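Local coordinates for PA0821 (Pseudomonas aeruginosa, PDB 7DRG), which probably acts as the antitoxin (immunity protein) that protects the bacterium from a type VI secretion effector with a VRR-NUC nuclease domain, at residues Asn193-Glu198 with Glu316-Gly321; Pro255-Ala260 with Lys344-Glu349. All blocks are in the same frame, centred on the assembly; numbering follows the deposited sequence.

Contact 1 (Asn193-Glu198 with Glu316-Gly321); sequences NDEPSE and ELRLVG
The flat guanidinium of Arg318 has the ring of Pro196 over one face and two carboxylates at its edge. Pro196 CD sits 4.1 Å from Arg318 CZ, above the centre of the plane, while the carboxyl carbons of Glu195 and Glu316 both lie in that plane. This is a buried salt-bridge network, Glu195-Arg318-Glu316, joining helix 191-204 to the loop that leads into helix 321-328. Glu316 is gripped side-on: Arg318 NH2 and NE both donate to the single oxygen OE2, NH2 at 2.9 Å and NE at 3.1 Å, with NE meeting the anti lone pair of Glu316 OE2. A bend at chi2 (-86°) curls the Glu316 chain back toward its neighbour two residues on, and the backbone N of His313 gives OE2 a further bond. The bridge across the contact is less well directed. Arg318 NH1 lies 2.8 Å from Glu195 OE1, yet the N-H...O angle of 129° makes the hydrogen bond weak, and the carboxylate, at the edge of the guanidinium, has its plane turned almost perpendicular to it. Gly310 N also donates to Glu195 OE1, and Asp192 forms a second salt bridge to Arg318 NH1, so three acidic residues probably help keep this buried arginine charged. Proline suits its place because its compact, apolar ring can lie against the cation and against the Glu316 chain, with CG of Pro196 3.5 Å from CG of Glu316. Pro196 CA makes a CA-H...O contact of 3.2 Å with Leu317 O, a buried carbonyl oxygen that has no hydrogen-bond partner.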
ATOM      1  N   ASN B 193       1.438   7.970 -14.934  1.00 27.55           N
ATOM      2  CA  ASN B 193       1.583   6.532 -14.720  1.00 28.73           C
ATOM      3  C   ASN B 193       2.047   6.208 -13.312  1.00 23.87           C
ATOM      4  O   ASN B 193       1.843   5.083 -12.838  1.00 22.85           O
ATOM      5  CB  ASN B 193       2.609   5.927 -15.681  1.00 35.68           C
ATOM      6  CG  ASN B 193       2.197   6.022 -17.130  1.00 40.23           C
ATOM      7  OD1 ASN B 193       1.023   6.200 -17.447  1.00 39.51           O
ATOM      8  ND2 ASN B 193       3.170   5.880 -18.024  1.00 34.66           N
ATOM      9  N   ASP B 194       2.686   7.161 -12.642  1.00 22.72           N
ATOM     10  CA  ASP B 194       3.466   6.856 -11.465  1.00 23.07           C
ATOM     11  C   ASP B 194       2.926   7.462 -10.183  1.00 17.82           C
ATOM     12  O   ASP B 194       3.376   7.060  -9.106  1.00 20.21           O
ATOM     13  CB  ASP B 194       4.918   7.287 -11.709  1.00 23.32           C
ATOM     14  CG  ASP B 194       5.528   6.540 -12.883  1.00 26.80           C
ATOM     15  OD1 ASP B 194       5.618   5.296 -12.811  1.00 27.07           O
ATOM     16  OD2 ASP B 194       5.853   7.175 -13.904  1.00 28.75           O
ATOM     17  N   GLU B 195       1.965   8.380 -10.259  1.00 21.53           N
ATOM     18  CA  GLU B 195       1.252   8.800  -9.055  1.00 19.22           C
ATOM     19  C   GLU B 195       0.700   7.631  -8.246  1.00 18.70           C
ATOM     20  O   GLU B 195       0.729   7.711  -7.007  1.00 19.48           O
ATOM     21  CB  GLU B 195       0.117   9.768  -9.415  1.00 21.02           C
ATOM     22  CG  GLU B 195       0.597  11.122  -9.930  1.00 24.43           C
ATOM     23  CD  GLU B 195      -0.540  12.099 -10.164  1.00 28.38           C
ATOM     24  OE1 GLU B 195      -1.693  11.647 -10.338  1.00 28.21           O
ATOM     25  OE2 GLU B 195      -0.281  13.325 -10.170  1.00 33.72           O
ATOM     26  N   PRO B 196       0.193   6.544  -8.844  1.00 21.40           N
ATOM     27  CA  PRO B 196      -0.262   5.427  -8.001  1.00 21.67           C
ATOM     28  C   PRO B 196       0.833   4.839  -7.131  1.00 22.00           C
ATOM     29  O   PRO B 196       0.547   4.400  -6.008  1.00 21.48           O
ATOM     30  CB  PRO B 196      -0.787   4.412  -9.025  1.00 20.59           C
ATOM     31  CG  PRO B 196      -1.186   5.230 -10.186  1.00 22.43           C
ATOM     32  CD  PRO B 196      -0.187   6.344 -10.256  1.00 21.41           C
ATOM     33  N   SER B 197       2.075   4.798  -7.624  1.00 21.07           N
ATOM     34  CA  SER B 197       3.186   4.344  -6.791  1.00 18.67           C
ATOM     35  C   SER B 197       3.368   5.255  -5.586  1.00 20.47           C
ATOM     36  O   SER B 197       3.583   4.780  -4.465  1.00 20.60           O
ATOM     37  CB  SER B 197       4.474   4.285  -7.612  1.00 21.92           C
ATOM     38  OG  SER B 197       4.330   3.448  -8.748  1.00 24.26           O
ATOM     39  N   GLU B 198       3.285   6.570  -5.804  1.00 18.99           N
ATOM     40  CA  GLU B 198       3.380   7.518  -4.701  1.00 20.95           C
ATOM     41  C   GLU B 198       2.227   7.343  -3.712  1.00 22.98           C
ATOM     42  O   GLU B 198       2.428   7.395  -2.493  1.00 21.19           O
ATOM     43  CB  GLU B 198       3.419   8.940  -5.265  1.00 20.62           C
ATOM     44  CG  GLU B 198       3.527  10.027  -4.219  1.00 23.49           C
ATOM     45  CD  GLU B 198       3.614  11.407  -4.842  1.00 24.26           C
ATOM     46  OE1 GLU B 198       2.725  11.770  -5.638  1.00 25.64           O
ATOM     47  OE2 GLU B 198       4.587  12.128  -4.546  1.00 25.42           O
ATOM     48  N   GLU B 316      -6.646   2.318 -10.603  1.00 39.38           N
ATOM     49  CA  GLU B 316      -5.409   2.512  -9.866  1.00 37.13           C
ATOM     50  C   GLU B 316      -5.613   3.486  -8.707  1.00 30.68           C
ATOM     51  O   GLU B 316      -6.553   4.288  -8.684  1.00 28.90           O
ATOM     52  CB  GLU B 316      -4.300   3.013 -10.787  1.00 33.68           C
ATOM     53  CG  GLU B 316      -4.451   4.450 -11.232  1.00 33.38           C
ATOM     54  CD  GLU B 316      -5.316   4.631 -12.463  1.00 40.98           C
ATOM     55  OE1 GLU B 316      -5.908   3.645 -12.962  1.00 38.79           O
ATOM     56  OE2 GLU B 316      -5.398   5.782 -12.939  1.00 38.10           O
ATOM     57  N   LEU B 317      -4.704   3.401  -7.738  1.00 26.37           N
ATOM     58  CA  LEU B 317      -4.771   4.218  -6.534  1.00 26.84           C
ATOM     59  C   LEU B 317      -4.404   5.667  -6.840  1.00 26.96           C
ATOM     60  O   LEU B 317      -3.418   5.934  -7.536  1.00 30.26           O
ATOM     61  CB  LEU B 317      -3.820   3.648  -5.484  1.00 37.12           C
ATOM     62  CG  LEU B 317      -4.185   3.824  -4.015  1.00 44.24           C
ATOM     63  CD1 LEU B 317      -5.386   2.958  -3.678  1.00 37.10           C
ATOM     64  CD2 LEU B 317      -2.997   3.477  -3.130  1.00 45.73           C
ATOM     65  N   ARG B 318      -5.206   6.606  -6.334  1.00 22.55           N
ATOM     66  CA  ARG B 318      -4.929   8.033  -6.482  1.00 24.15           C
ATOM     67  C   ARG B 318      -5.386   8.762  -5.229  1.00 26.15           C
ATOM     68  O   ARG B 318      -6.490   8.517  -4.737  1.00 26.80           O
ATOM     69  CB  ARG B 318      -5.655   8.648  -7.684  1.00 24.01           C
ATOM     70  CG  ARG B 318      -5.438   7.956  -9.012  1.00 25.86           C
ATOM     71  CD  ARG B 318      -4.218   8.497  -9.726  1.00 32.71           C
ATOM     72  NE  ARG B 318      -4.105   7.910 -11.058  1.00 31.48           N
ATOM     73  CZ  ARG B 318      -3.296   8.356 -12.010  1.00 33.19           C
ATOM     74  NH1 ARG B 318      -2.524   9.414 -11.792  1.00 30.75           N
ATOM     75  NH2 ARG B 318      -3.267   7.747 -13.189  1.00 33.19           N
ATOM     76  N   LEU B 319      -4.561   9.686  -4.738  1.00 21.47           N
ATOM     77  CA  LEU B 319      -4.941  10.485  -3.574  1.00 23.00           C
ATOM     78  C   LEU B 319      -5.764  11.674  -4.050  1.00 25.93           C
ATOM     79  O   LEU B 319      -5.241  12.754  -4.334  1.00 25.28           O
ATOM     80  CB  LEU B 319      -3.711  10.926  -2.792  1.00 24.58           C
ATOM     81  CG  LEU B 319      -2.993   9.819  -2.028  1.00 26.21           C
ATOM     82  CD1 LEU B 319      -1.716  10.397  -1.422  1.00 26.47           C
ATOM     83  CD2 LEU B 319      -3.887   9.234  -0.956  1.00 32.41           C
ATOM     84  N   VAL B 320      -7.077  11.469  -4.132  1.00 27.40           N
ATOM     85  CA  VAL B 320      -8.024  12.488  -4.554  1.00 27.38           C
ATOM     86  C   VAL B 320      -9.085  12.648  -3.473  1.00 28.20           C
ATOM     87  O   VAL B 320      -9.328  11.747  -2.665  1.00 28.28           O
ATOM     88  CB  VAL B 320      -8.687  12.140  -5.904  1.00 30.77           C
ATOM     89  CG1 VAL B 320      -7.636  11.957  -6.990  1.00 30.65           C
ATOM     90  CG2 VAL B 320      -9.545  10.882  -5.760  1.00 31.98           C
ATOM     91  N   GLY B 321      -9.726  13.814  -3.481  1.00 30.67           N
ATOM     92  CA  GLY B 321     -10.872  14.095  -2.633  1.00 34.40           C
ATOM     93  C   GLY B 321     -10.704  13.766  -1.165  1.00 34.69           C
ATOM     94  O   GLY B 321      -9.814  14.303  -0.498  1.00 28.88           O
TER

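Contact 2 (Pro255-Ala260 with Lys344-Glu349); sequences PSSHFA and KLLSAE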
ATOM      1  N   PRO B 255      11.238  20.022  22.284  1.00 33.20           N
ATOM      2  CA  PRO B 255      12.476  19.944  23.073  1.00 38.86           C
ATOM      3  C   PRO B 255      13.716  20.196  22.231  1.00 38.17           C
ATOM      4  O   PRO B 255      13.906  19.591  21.171  1.00 31.86           O
ATOM      5  CB  PRO B 255      12.448  18.517  23.625  1.00 35.56           C
ATOM      6  CG  PRO B 255      10.995  18.176  23.681  1.00 38.96           C
ATOM      7  CD  PRO B 255      10.372  18.849  22.491  1.00 29.65           C
ATOM      8  N   SER B 256      14.573  21.101  22.722  1.00 34.40           N
ATOM      9  CA  SER B 256      15.775  21.494  21.989  1.00 25.46           C
ATOM     10  C   SER B 256      16.784  20.361  21.873  1.00 28.22           C
ATOM     11  O   SER B 256      17.751  20.492  21.112  1.00 32.40           O
ATOM     12  CB  SER B 256      16.430  22.712  22.645  1.00 36.07           C
ATOM     13  OG  SER B 256      16.743  22.452  24.001  1.00 38.74           O
ATOM     14  N   SER B 257      16.573  19.253  22.588  1.00 29.81           N
ATOM     15  CA  SER B 257      17.399  18.068  22.389  1.00 31.25           C
ATOM     16  C   SER B 257      17.192  17.473  21.003  1.00 31.82           C
ATOM     17  O   SER B 257      18.086  16.803  20.470  1.00 31.34           O
ATOM     18  CB  SER B 257      17.090  17.020  23.462  1.00 31.22           C
ATOM     19  OG  SER B 257      15.723  16.645  23.468  1.00 32.96           O
ATOM     20  N   HIS B 258      16.022  17.701  20.406  1.00 30.39           N
ATOM     21  CA  HIS B 258      15.671  17.058  19.151  1.00 25.68           C
ATOM     22  C   HIS B 258      15.170  18.014  18.086  1.00 26.53           C
ATOM     23  O   HIS B 258      15.099  17.614  16.920  1.00 26.49           O
ATOM     24  CB  HIS B 258      14.608  15.976  19.380  1.00 26.68           C
ATOM     25  CG  HIS B 258      15.130  14.747  20.058  1.00 25.12           C
ATOM     26  ND1 HIS B 258      15.432  14.713  21.402  1.00 29.82           N
ATOM     27  CD2 HIS B 258      15.389  13.505  19.583  1.00 26.96           C
ATOM     28  CE1 HIS B 258      15.860  13.506  21.726  1.00 34.32           C
ATOM     29  NE2 HIS B 258      15.847  12.754  20.640  1.00 32.46           N
ATOM     30  N   PHE B 259      14.834  19.253  18.435  1.00 25.65           N
ATOM     31  CA  PHE B 259      14.358  20.245  17.480  1.00 25.02           C
ATOM     32  C   PHE B 259      15.324  21.414  17.451  1.00 28.35           C
ATOM     33  O   PHE B 259      15.750  21.905  18.505  1.00 28.99           O
ATOM     34  CB  PHE B 259      12.947  20.722  17.833  1.00 22.95           C
ATOM     35  CG  PHE B 259      11.909  19.640  17.746  1.00 24.61           C
ATOM     36  CD1 PHE B 259      11.696  18.773  18.807  1.00 24.67           C
ATOM     37  CD2 PHE B 259      11.151  19.477  16.595  1.00 26.46           C
ATOM     38  CE1 PHE B 259      10.748  17.769  18.727  1.00 26.32           C
ATOM     39  CE2 PHE B 259      10.201  18.474  16.506  1.00 27.94           C
ATOM     40  CZ  PHE B 259       9.998  17.617  17.570  1.00 27.23           C
ATOM     41  N   ALA B 260      15.684  21.841  16.245  1.00 23.33           N
ATOM     42  CA  ALA B 260      16.534  23.001  16.039  1.00 24.79           C
ATOM     43  C   ALA B 260      15.754  24.065  15.282  1.00 25.09           C
ATOM     44  O   ALA B 260      14.846  23.759  14.503  1.00 24.29           O
ATOM     45  CB  ALA B 260      17.809  22.640  15.266  1.00 25.26           C
ATOM     46  N   LYS B 344       8.891   8.761  24.027  1.00 36.92           N
ATOM     47  CA  LYS B 344       9.440   7.980  22.926  1.00 38.11           C
ATOM     48  C   LYS B 344      10.564   8.739  22.230  1.00 39.30           C
ATOM     49  O   LYS B 344      11.584   8.147  21.851  1.00 34.86           O
ATOM     50  CB  LYS B 344       8.327   7.621  21.938  1.00 39.84           C
ATOM     51  CG  LYS B 344       8.697   6.499  20.988  1.00 50.90           C
ATOM     52  CD  LYS B 344       7.537   5.542  20.737  1.00 53.19           C
ATOM     53  CE  LYS B 344       6.463   6.168  19.869  1.00 55.02           C
ATOM     54  NZ  LYS B 344       5.874   5.168  18.934  1.00 51.35           N
ATOM     55  N   LEU B 345      10.395  10.054  22.064  1.00 32.21           N
ATOM     56  CA  LEU B 345      11.446  10.897  21.507  1.00 34.26           C
ATOM     57  C   LEU B 345      12.757  10.727  22.270  1.00 34.41           C
ATOM     58  O   LEU B 345      13.803  10.437  21.680  1.00 34.51           O
ATOM     59  CB  LEU B 345      10.993  12.360  21.534  1.00 32.19           C
ATOM     60  CG  LEU B 345      11.876  13.437  20.901  1.00 32.86           C
ATOM     61  CD1 LEU B 345      11.712  13.445  19.389  1.00 30.04           C
ATOM     62  CD2 LEU B 345      11.568  14.814  21.480  1.00 33.63           C
ATOM     63  N   LEU B 346      12.718  10.895  23.591  1.00 37.28           N
ATOM     64  CA  LEU B 346      13.960  10.928  24.357  1.00 43.21           C
ATOM     65  C   LEU B 346      14.604   9.552  24.486  1.00 41.67           C
ATOM     66  O   LEU B 346      15.833   9.455  24.570  1.00 45.95           O
ATOM     67  CB  LEU B 346      13.706  11.516  25.746  1.00 39.45           C
ATOM     68  CG  LEU B 346      13.069  12.903  25.777  1.00 42.55           C
ATOM     69  CD1 LEU B 346      13.112  13.463  27.184  1.00 51.09           C
ATOM     70  CD2 LEU B 346      13.767  13.844  24.804  1.00 44.91           C
ATOM     71  N   SER B 347      13.811   8.484  24.504  1.00 41.94           N
ATOM     72  CA  SER B 347      14.381   7.164  24.741  1.00 42.91           C
ATOM     73  C   SER B 347      14.870   6.485  23.470  1.00 46.42           C
ATOM     74  O   SER B 347      15.832   5.711  23.525  1.00 53.79           O
ATOM     75  CB  SER B 347      13.359   6.260  25.438  1.00 47.38           C
ATOM     76  OG  SER B 347      12.247   5.993  24.604  1.00 53.02           O
ATOM     77  N   ALA B 348      14.246   6.759  22.325  1.00 34.72           N
ATOM     78  CA  ALA B 348      14.504   5.988  21.120  1.00 40.55           C
ATOM     79  C   ALA B 348      15.145   6.787  19.998  1.00 36.31           C
ATOM     80  O   ALA B 348      15.650   6.180  19.047  1.00 41.64           O
ATOM     81  CB  ALA B 348      13.199   5.367  20.600  1.00 43.03           C
ATOM     82  N   GLU B 349      15.150   8.118  20.078  1.00 30.70           N
ATOM     83  CA  GLU B 349      15.595   8.866  18.914  1.00 28.93           C
ATOM     84  C   GLU B 349      16.916   9.574  19.174  1.00 32.46           C
ATOM     85  O   GLU B 349      17.126  10.119  20.265  1.00 34.37           O
ATOM     86  CB  GLU B 349      14.543   9.897  18.489  1.00 32.41           C
ATOM     87  CG  GLU B 349      13.179   9.289  18.185  1.00 34.75           C
ATOM     88  CD  GLU B 349      13.249   8.133  17.192  1.00 41.10           C
ATOM     89  OE1 GLU B 349      14.118   8.154  16.293  1.00 34.32           O
ATOM     90  OE2 GLU B 349      12.439   7.190  17.323  1.00 40.64           O
TER
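His258 reaches from the residue just before strand 259-264 to the C-terminal end of helix 338-348, and Leu345 lies along it. At the root, His258 CB meets both methyls of Leu345, with CD1 at 3.8 Å. Next, His258 CG is 3.6 Å from Leu345 CG, which stands almost directly over the imidazole: a CH-pi contact, 3.7 Å from the ring centroid and 13° off its normal. With chi1 at -175°, the Leu345 side chain runs opposite its backbone N and brings the fork over this face. On one side of the ring ND1 shares a hydrogen bond of 2.8 Å with OG of Ser257, and at the next corner CE1 touches CD2 of Leu346. On the other side CD2 of the imidazole packs against CD1 of Leu345. The tip, NE2, donates to Glu349 O at 3.0 Å. The bond is nearly straight at the hydrogen (164°) and close to the ring plane, but it reaches the oxygen from above the carbonyl plane. Glu349 is the first residue past the helix, and its carboxylate turns off to Tyr277.

Leucine suits position 345 because its forked end serves several neighbours: CD2 also touches Pro255 CG and the edge of the Phe259 ring, and Leu292 of helix 288-297 adds to the same apolar cluster. Pro255 O, meanwhile, accepts from both His258 N and Phe259 N, bracing the turn that carries the histidine. With a serine hydroxyl at one nitrogen and a carbonyl at the other, the imidazole is fixed in its rotation, and NE2 must bear a hydrogen; this is consistent with a histidine in a structural role, tying the strand's start to the helix's end.

From the N terminus the chain first reaches Asn193-Glu198 on helix 191-204, then Pro255-Ala260 at the start of strand 259-264. Glu316-Gly321 next closes the loop of contact 1, with 117 residues between its segments, and Lys344-Glu349 later closes that of contact 2, with 83. The segments alternate, so the two loops cross rather than nest. Contact 1 ties helix 191-204 to the approach to helix 321-328, where Trp322 of the second subunit packs against Leu317 and Leu319. Contact 2, which the other subunit does not touch, joins strand 259-264 to the end of helix 338-348. Their centres lie 34 Å apart, and they do not touch.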